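Local coordinates for possible substrate binding protein of ABC transporter system (Rhodopseudomonas palustris, PDB 3N0X) that probably binds branched-chain or related amino acids in the periplasm and hands them to an ABC importer for uptake, at residues S81-A86 against A105-I110; T122-S127 against Q337-F342; D129-A134 against E364-P369. All coordinates share one frame; numbering follows the deposited sequence.

Overall arrangement
From the N terminus, contact 1 closes a short loop of 18 intervening residues, joining the start of helix 83-96 to the turn after strand 100-102, both within the layer of the six-stranded mixed sheet. Contact 2 then opens at 122-127, where the chain leaves that sheet, and contact 3 opens just behind it on helix 126-137. Both wait more than 200 residues for their partners, so their segments alternate and the two contacts cross; they tie this helix and the segment leading into it to the antiparallel strand 335-345 and the loop after strand 359-361. Contact 1 is in series with both, and touches contact 2 through Asp108 and Ser127. A salt bridge from Arg124 to Asp129 joins contacts 2 and 3.

Contact 1 of 3, residues S81-A86 against A105-I110; sequences SSSAAA and AVADQI
Ser83 and Ala107 meet in a beta-alpha-beta crossover, at the C-terminal ends of the adjacent parallel strands 76-79 and 100-102 of the mixed sheet, where helix 83-96 begins and the loop after the second strand leaves. The polar link is a bent hydrogen bond from Ala107 N to Ser83 OG, 3.2 Å long with an angle of 142° at the hydrogen. Ser83 OG is placed for it by standing anti to its own carbonyl carbon (chi1 -71°). Beside the bond, Ser83 CB lies 3.6 Å from Ala107 CB, and Ala105 CB approaches Ser83 OG to 3.7 Å. One turn on, Ala86 CB rests 3.7 Å from Ala105 CB and 3.9 Å from Ile110 CD1. Ser82 OG accepts from Ala85 N at 3.2 Å, an N-cap that closes the first turn from within its own segment. With an alanine here in place of Ser83, Ala107 N would probably be left without its side-chain acceptor on the helix, leaving only methyl packing between the two residues. Around this, Arg121 NH1 donates to both Ala105 O and Ala107 O, Ile110 packs on Leu87 and on Ile119 of strand 119-121, and Val106 is bonded through its backbone to Ser126 of helix 126-137.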
loop_
_atom_site.group_PDB
_atom_site.type_symbol
_atom_site.label_atom_id
_atom_site.label_comp_id
_atom_site.label_asym_id
_atom_site.label_seq_id
_atom_site.Cartn_x
_atom_site.Cartn_y
_atom_site.Cartn_z
ATOM N N SER A 81 -3.774 5.070 10.281
ATOM C CA SER A 81 -3.997 3.687 9.887
ATOM C C SER A 81 -5.239 3.525 9.020
ATOM O O SER A 81 -5.269 2.733 8.083
ATOM C CB SER A 81 -4.094 2.782 11.112
ATOM O OG SER A 81 -3.113 3.112 12.087
ATOM N N SER A 82 -6.288 4.257 9.367
ATOM C CA SER A 82 -7.588 4.199 8.681
ATOM C C SER A 82 -7.703 5.266 7.611
ATOM O O SER A 82 -7.434 6.424 7.910
ATOM C CB SER A 82 -8.708 4.415 9.713
ATOM O OG SER A 82 -9.916 4.826 9.110
ATOM N N SER A 83 -8.073 4.886 6.384
ATOM C CA SER A 83 -8.311 5.880 5.327
ATOM C C SER A 83 -9.385 6.891 5.675
ATOM O O SER A 83 -9.248 8.081 5.334
ATOM C CB SER A 83 -8.695 5.246 4.004
ATOM O OG SER A 83 -7.593 4.598 3.415
ATOM N N ALA A 84 -10.476 6.456 6.313
ATOM C CA ALA A 84 -11.501 7.406 6.713
ATOM C C ALA A 84 -10.978 8.447 7.703
ATOM O O ALA A 84 -11.281 9.638 7.562
ATOM C CB ALA A 84 -12.754 6.654 7.279
ATOM N N ALA A 85 -10.146 8.024 8.650
ATOM C CA ALA A 85 -9.524 8.967 9.568
ATOM C C ALA A 85 -8.542 9.901 8.815
ATOM O O ALA A 85 -8.507 11.092 9.065
ATOM C CB ALA A 85 -8.784 8.219 10.734
ATOM N N ALA A 86 -7.739 9.353 7.916
ATOM C CA ALA A 86 -6.782 10.162 7.165
ATOM C C ALA A 86 -7.492 11.219 6.317
ATOM O O ALA A 86 -7.050 12.378 6.272
ATOM C CB ALA A 86 -5.883 9.266 6.309
ATOM N N ALA A 105 -2.485 4.808 5.040
ATOM C CA ALA A 105 -3.810 4.899 4.366
ATOM C C ALA A 105 -3.703 4.934 2.848
ATOM O O ALA A 105 -3.018 5.808 2.294
ATOM C CB ALA A 105 -4.588 6.085 4.867
ATOM N N VAL A 106 -4.462 4.060 2.187
ATOM C CA VAL A 106 -4.379 3.837 0.743
ATOM C C VAL A 106 -5.419 4.581 -0.115
ATOM O O VAL A 106 -5.293 4.596 -1.321
ATOM C CB VAL A 106 -4.534 2.313 0.396
ATOM C CG1 VAL A 106 -3.470 1.487 1.105
ATOM C CG2 VAL A 106 -5.960 1.807 0.742
ATOM N N ALA A 107 -6.445 5.179 0.474
ATOM C CA ALA A 107 -7.570 5.689 -0.317
ATOM C C ALA A 107 -7.120 6.628 -1.418
ATOM O O ALA A 107 -6.377 7.578 -1.168
ATOM C CB ALA A 107 -8.587 6.378 0.572
ATOM N N ASP A 108 -7.571 6.368 -2.643
ATOM C CA ASP A 108 -7.143 7.183 -3.782
ATOM C C ASP A 108 -7.461 8.655 -3.618
ATOM O O ASP A 108 -6.690 9.521 -4.045
ATOM C CB ASP A 108 -7.813 6.696 -5.093
ATOM C CG ASP A 108 -7.124 5.454 -5.703
ATOM O OD1 ASP A 108 -5.969 5.125 -5.338
ATOM O OD2 ASP A 108 -7.751 4.796 -6.603
ATOM N N GLN A 109 -8.602 8.943 -2.996
ATOM C CA GLN A 109 -9.075 10.335 -2.884
ATOM C C GLN A 109 -8.102 11.246 -2.115
ATOM O O GLN A 109 -8.144 12.472 -2.303
ATOM C CB GLN A 109 -10.487 10.375 -2.243
ATOM C CG GLN A 109 -11.584 9.622 -3.042
ATOM C CD GLN A 109 -11.493 8.037 -2.986
ATOM O OE1 GLN A 109 -10.817 7.432 -2.110
ATOM N NE2 GLN A 109 -12.177 7.372 -3.952
ATOM N N ILE A 110 -7.240 10.663 -1.278
ATOM C CA ILE A 110 -6.287 11.417 -0.490
ATOM C C ILE A 110 -5.335 12.207 -1.372
ATOM O O ILE A 110 -4.947 13.314 -0.998
ATOM C CB ILE A 110 -5.558 10.495 0.491
ATOM C CG1 ILE A 110 -6.563 10.007 1.537
ATOM C CG2 ILE A 110 -4.307 11.172 1.122
ATOM C CD1 ILE A 110 -6.037 8.873 2.471
#

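Contact 2 of 3, residues T122-S127 against Q337-F342; sequences TGRNSS and QSMYHF
Thr122 and Gln337 supply the one hydrogen bond between these segments, and the rest of the contact is packing around Arg124. In the polar part, Gln337 NE2 donates to Thr122 O over 3.1 Å with an angle of 150° at the hydrogen. The donor is tilted 34° from the carbonyl plane, and the oxygen in turn lies somewhat off the plane of the amide. Gln337 also gives NE2 to Ala335 O and receives Lys323 NZ at OE1; with both ends engaged, the rotation of this buried amide is settled. Its CG sits between the backbone N and the carbonyl carbon (chi1 57°), and the chain then runs out extended toward the loop.

The packing part is led by the root of Arg124. Gln337 NE2 lies 3.8 Å from Arg124 CA, and Gln337 OE1 lies 3.9 Å from Arg124 CB, so the amide lies against the start of that side chain. Further along, Arg124 CG meets the selenomethionine methyl Met339 CE at a looser 4.2 Å. The arginine bends at chi2 and carries its guanidinium away from the strand, where NE forms a salt bridge with Asp129 and NH1 bonds a glycerol.

Residues 122-127 lead from strand 119-121 into helix 126-137, consistent with one of the interdomain crossovers of the leucine-binding protein family; strand 335-345 packs against them through Gln337 and Met339, while helix 283-302 touches Thr122 through Ala291 and Ala294.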
loop_
_atom_site.group_PDB
_atom_site.type_symbol
_atom_site.label_atom_id
_atom_site.label_comp_id
_atom_site.label_asym_id
_atom_site.label_seq_id
_atom_site.Cartn_x
_atom_site.Cartn_y
_atom_site.Cartn_z
ATOM N N THR A 122 3.496 8.517 1.385
ATOM C CA THR A 122 4.442 7.426 1.163
ATOM C C THR A 122 3.743 6.063 0.926
ATOM O O THR A 122 4.288 5.237 0.193
ATOM C CB THR A 122 5.443 7.307 2.309
ATOM O OG1 THR A 122 4.742 7.186 3.557
ATOM C CG2 THR A 122 6.357 8.495 2.353
ATOM N N GLY A 123 2.599 5.849 1.565
ATOM C CA GLY A 123 1.844 4.621 1.367
ATOM C C GLY A 123 1.478 4.483 -0.097
ATOM O O GLY A 123 1.353 5.479 -0.822
ATOM N N ARG A 124 1.368 3.256 -0.588
ATOM C CA ARG A 124 0.824 3.106 -1.939
ATOM C C ARG A 124 -0.668 3.406 -1.889
ATOM O O ARG A 124 -1.323 3.240 -0.875
ATOM C CB ARG A 124 1.128 1.745 -2.574
ATOM C CG ARG A 124 0.118 0.637 -2.363
ATOM C CD ARG A 124 -0.012 0.224 -0.904
ATOM N NE ARG A 124 -0.922 -0.898 -0.738
ATOM C CZ ARG A 124 -1.392 -1.373 0.411
ATOM N NH1 ARG A 124 -0.980 -0.908 1.600
ATOM N NH2 ARG A 124 -2.295 -2.358 0.380
ATOM N N ASN A 125 -1.206 3.848 -3.007
ATOM C CA ASN A 125 -2.644 4.035 -3.117
ATOM C C ASN A 125 -3.310 2.842 -3.794
ATOM O O ASN A 125 -2.644 1.969 -4.357
ATOM C CB ASN A 125 -3.029 5.393 -3.758
ATOM C CG ASN A 125 -2.617 5.542 -5.193
ATOM O OD1 ASN A 125 -2.701 4.607 -5.989
ATOM N ND2 ASN A 125 -2.169 6.748 -5.560
ATOM N N SER A 126 -4.646 2.766 -3.676
ATOM C CA SER A 126 -5.384 1.613 -4.201
ATOM C C SER A 126 -5.249 1.491 -5.727
ATOM O O SER A 126 -5.241 0.388 -6.265
ATOM C CB SER A 126 -6.841 1.690 -3.770
ATOM O OG SER A 126 -6.939 1.453 -2.379
ATOM N N SER A 127 -5.110 2.612 -6.419
ATOM C CA SER A 127 -4.793 2.559 -7.860
ATOM C C SER A 127 -3.455 1.879 -8.148
ATOM O O SER A 127 -3.368 1.078 -9.099
ATOM C CB SER A 127 -4.873 3.928 -8.540
ATOM O OG SER A 127 -6.237 4.301 -8.693
ATOM N N GLN A 337 6.619 4.290 -6.687
ATOM C CA GLN A 337 7.391 3.237 -6.053
ATOM C C GLN A 337 7.255 1.961 -6.863
ATOM O O GLN A 337 6.300 1.771 -7.611
ATOM C CB GLN A 337 6.893 3.037 -4.612
ATOM C CG GLN A 337 5.375 2.704 -4.488
ATOM C CD GLN A 337 4.900 2.805 -3.081
ATOM O OE1 GLN A 337 5.012 1.833 -2.322
ATOM N NE2 GLN A 337 4.413 4.002 -2.692
ATOM N N SER A 338 8.250 1.098 -6.715
ATOM C CA SER A 338 8.166 -0.235 -7.275
ATOM C C SER A 338 7.020 -0.990 -6.685
ATOM O O SER A 338 6.606 -0.696 -5.590
ATOM C CB SER A 338 9.465 -1.021 -6.969
ATOM O OG SER A 338 10.586 -0.493 -7.626
HETATM N N MSE A 339 6.564 -2.001 -7.414
HETATM C CA MSE A 339 5.626 -2.994 -6.895
HETATM C C MSE A 339 6.143 -4.366 -7.392
HETATM O O MSE A 339 7.009 -4.421 -8.270
HETATM C CB MSE A 339 4.204 -2.704 -7.405
HETATM C CG MSE A 339 3.703 -1.280 -7.045
HETATM SE SE MSE A 339 3.230 -0.992 -5.224
HETATM C CE MSE A 339 1.611 -2.000 -5.299
ATOM N N TYR A 340 5.651 -5.457 -6.801
ATOM C CA TYR A 340 6.287 -6.775 -7.012
ATOM C C TYR A 340 5.333 -7.804 -7.586
ATOM O O TYR A 340 4.320 -8.115 -6.979
ATOM C CB TYR A 340 6.902 -7.293 -5.700
ATOM C CG TYR A 340 7.830 -6.256 -5.095
ATOM C CD1 TYR A 340 9.065 -6.008 -5.661
ATOM C CD2 TYR A 340 7.430 -5.503 -3.989
ATOM C CE1 TYR A 340 9.911 -5.034 -5.135
ATOM C CE2 TYR A 340 8.256 -4.526 -3.475
ATOM C CZ TYR A 340 9.486 -4.298 -4.022
ATOM O OH TYR A 340 10.336 -3.292 -3.515
ATOM N N HIS A 341 5.636 -8.286 -8.770
ATOM C CA HIS A 341 4.938 -9.391 -9.389
ATOM C C HIS A 341 5.495 -10.655 -8.740
ATOM O O HIS A 341 6.683 -10.937 -8.832
ATOM C CB HIS A 341 5.221 -9.378 -10.909
ATOM C CG HIS A 341 4.622 -10.521 -11.694
ATOM N ND1 HIS A 341 4.842 -10.627 -13.054
ATOM C CD2 HIS A 341 3.874 -11.603 -11.336
ATOM C CE1 HIS A 341 4.228 -11.714 -13.504
ATOM N NE2 HIS A 341 3.612 -12.316 -12.494
ATOM N N PHE A 342 4.602 -11.415 -8.106
ATOM C CA PHE A 342 4.965 -12.615 -7.296
ATOM C C PHE A 342 4.286 -13.849 -7.844
ATOM O O PHE A 342 3.349 -13.769 -8.643
ATOM C CB PHE A 342 4.562 -12.451 -5.819
ATOM C CG PHE A 342 3.081 -12.385 -5.617
ATOM C CD1 PHE A 342 2.298 -13.537 -5.535
ATOM C CD2 PHE A 342 2.434 -11.146 -5.512
ATOM C CE1 PHE A 342 0.934 -13.463 -5.408
ATOM C CE2 PHE A 342 1.046 -11.067 -5.340
ATOM C CZ PHE A 342 0.288 -12.239 -5.291
#

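Contact 3 of 3, residues D129-A134 against E364-P369; sequences DAISNA and EEMNIP
Ile131 meets Met366 and Ile368 as its side chain leaves helix 126-137 and points at the C-terminal tail. At CB the chain forks. The CG2 branch, anti to the backbone N, turns to Met366, whose CB is 4.0 Å from it, and the two side chains cross obliquely; CG2 also comes to 4.2 Å from Ile368 CD1. The other branch runs through CG1 and extends (chi2 164°) to CD1, which carries most of the contact. Ile131 CD1 lies 3.9 Å from Ile368 CD1. It also packs 3.6 Å from both Asn367 O and the ring carbon Pro369 CD, though each of these residues has two conformers and the two approaches are less certain. Beside Ile131, the selenomethionine Met366 runs extended at chi2 (165°), which carries SE to 3.7 Å from Ser132 CB; the bend at chi3 then turns only the methyl CE. The helix itself is reinforced by Asn133 ND2, which donates almost straight to Asp129 O at 2.9 Å, on the face of that carbonyl opposite to the one Asn133 N uses. Met366 and Ser132 both touch Met339 of strand 335-345, and Ala164 of helix 152-165 packs on Ile131. The arrangement is plain apolar packing: in this periplasmic binding protein fold, the loop after strand 359-361 packs on helix 126-137, which begins within the probable crossover segment 122-127.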
loop_
_atom_site.group_PDB
_atom_site.type_symbol
_atom_site.label_atom_id
_atom_site.label_comp_id
_atom_site.label_asym_id
_atom_site.label_seq_id
_atom_site.Cartn_x
_atom_site.Cartn_y
_atom_site.Cartn_z
ATOM N N ASP A 129 -2.109 -0.460 -6.324
ATOM C CA ASP A 129 -2.377 -1.891 -6.161
ATOM C C ASP A 129 -2.995 -2.501 -7.455
ATOM O O ASP A 129 -2.496 -3.456 -8.028
ATOM C CB ASP A 129 -3.255 -2.139 -4.940
ATOM C CG ASP A 129 -2.461 -2.145 -3.630
ATOM O OD1 ASP A 129 -1.243 -2.418 -3.668
ATOM O OD2 ASP A 129 -3.092 -1.968 -2.567
ATOM N N ALA A 130 -4.063 -1.880 -7.952
ATOM C CA ALA A 130 -4.781 -2.434 -9.066
ATOM C C ALA A 130 -3.960 -2.414 -10.344
ATOM O O ALA A 130 -3.925 -3.386 -11.084
ATOM C CB ALA A 130 -6.130 -1.658 -9.238
ATOM N N ILE A 131 -3.288 -1.291 -10.588
ATOM C CA ILE A 131 -2.478 -1.143 -11.760
ATOM C C ILE A 131 -1.296 -2.123 -11.785
ATOM O O ILE A 131 -1.004 -2.746 -12.819
ATOM C CB ILE A 131 -2.017 0.345 -11.891
ATOM C CG1 ILE A 131 -3.218 1.215 -12.219
ATOM C CG2 ILE A 131 -0.930 0.491 -12.945
ATOM C CD1 ILE A 131 -2.996 2.732 -12.011
ATOM N N SER A 132 -0.592 -2.234 -10.664
ATOM C CA SER A 132 0.496 -3.180 -10.587
ATOM C C SER A 132 0.017 -4.602 -10.930
ATOM O O SER A 132 0.737 -5.358 -11.575
ATOM C CB SER A 132 1.163 -3.153 -9.200
ATOM O OG SER A 132 0.295 -3.594 -8.163
ATOM N N ASN A 133 -1.162 -4.991 -10.471
ATOM C CA ASN A 133 -1.706 -6.300 -10.838
ATOM C C ASN A 133 -1.935 -6.471 -12.330
ATOM O O ASN A 133 -1.599 -7.494 -12.913
ATOM C CB ASN A 133 -2.961 -6.612 -10.017
ATOM C CG ASN A 133 -2.622 -7.166 -8.659
ATOM O OD1 ASN A 133 -2.541 -8.400 -8.500
ATOM N ND2 ASN A 133 -2.372 -6.292 -7.684
ATOM N N ALA A 134 -2.479 -5.438 -12.970
ATOM C CA ALA A 134 -2.724 -5.496 -14.412
ATOM C C ALA A 134 -1.423 -5.614 -15.187
ATOM O O ALA A 134 -1.319 -6.402 -16.132
ATOM C CB ALA A 134 -3.516 -4.259 -14.880
ATOM N N GLU A 364 8.760 3.286 -13.790
ATOM C CA GLU A 364 8.361 3.633 -15.163
ATOM C C GLU A 364 7.500 2.596 -15.870
ATOM O O GLU A 364 7.008 2.854 -16.988
ATOM C CB GLU A 364 9.557 3.970 -16.053
ATOM C CG GLU A 364 10.860 3.338 -15.653
ATOM C CD GLU A 364 11.431 3.907 -14.350
ATOM O OE1 GLU A 364 11.635 5.146 -14.186
ATOM O OE2 GLU A 364 11.676 3.089 -13.471
ATOM N N GLU A 365 7.326 1.434 -15.254
ATOM C CA GLU A 365 6.470 0.374 -15.834
ATOM C C GLU A 365 4.989 0.544 -15.551
ATOM O O GLU A 365 4.193 -0.253 -16.065
ATOM C CB GLU A 365 6.921 -1.004 -15.323
ATOM C CG GLU A 365 8.344 -1.325 -15.786
ATOM C CD GLU A 365 8.894 -2.627 -15.235
ATOM O OE1 GLU A 365 8.170 -3.635 -15.245
ATOM O OE2 GLU A 365 10.079 -2.674 -14.894
HETATM N N MSE A 366 4.605 1.515 -14.709
HETATM C CA MSE A 366 3.202 1.720 -14.327
HETATM C C MSE A 366 2.860 3.183 -14.500
HETATM O O MSE A 366 3.595 4.032 -14.024
HETATM C CB MSE A 366 2.950 1.321 -12.878
HETATM C CG MSE A 366 3.199 -0.162 -12.549
HETATM SE SE MSE A 366 3.320 -0.514 -10.707
HETATM C CE MSE A 366 5.045 0.318 -10.417
ATOM N N ASN A 367 1.780 3.470 -15.206
ATOM C CA ASN A 367 1.260 4.837 -15.335
ATOM C C ASN A 367 0.190 5.074 -14.259
ATOM O O ASN A 367 -0.940 4.565 -14.355
ATOM C CB ASN A 367 0.637 5.063 -16.715
ATOM C CG ASN A 367 0.081 6.462 -16.865
ATOM O OD1 ASN A 367 0.677 7.418 -16.397
ATOM N ND2 ASN A 367 -1.064 6.586 -17.515
ATOM N N ILE A 368 0.529 5.836 -13.225
ATOM C CA ILE A 368 -0.421 6.061 -12.116
ATOM C C ILE A 368 -1.153 7.383 -12.448
ATOM O O ILE A 368 -0.515 8.455 -12.564
ATOM C CB ILE A 368 0.282 6.158 -10.751
ATOM C CG1 ILE A 368 1.230 4.972 -10.561
ATOM C CG2 ILE A 368 -0.744 6.296 -9.639
ATOM C CD1 ILE A 368 0.607 3.610 -10.660
ATOM N N PRO A 369 -2.491 7.321 -12.609
ATOM C CA PRO A 369 -3.224 8.540 -12.991
ATOM C C PRO A 369 -3.069 9.689 -11.984
ATOM O O PRO A 369 -2.896 9.449 -10.777
ATOM C CB PRO A 369 -4.693 8.077 -13.033
ATOM C CG PRO A 369 -4.768 6.914 -12.119
ATOM C CD PRO A 369 -3.388 6.268 -12.095
#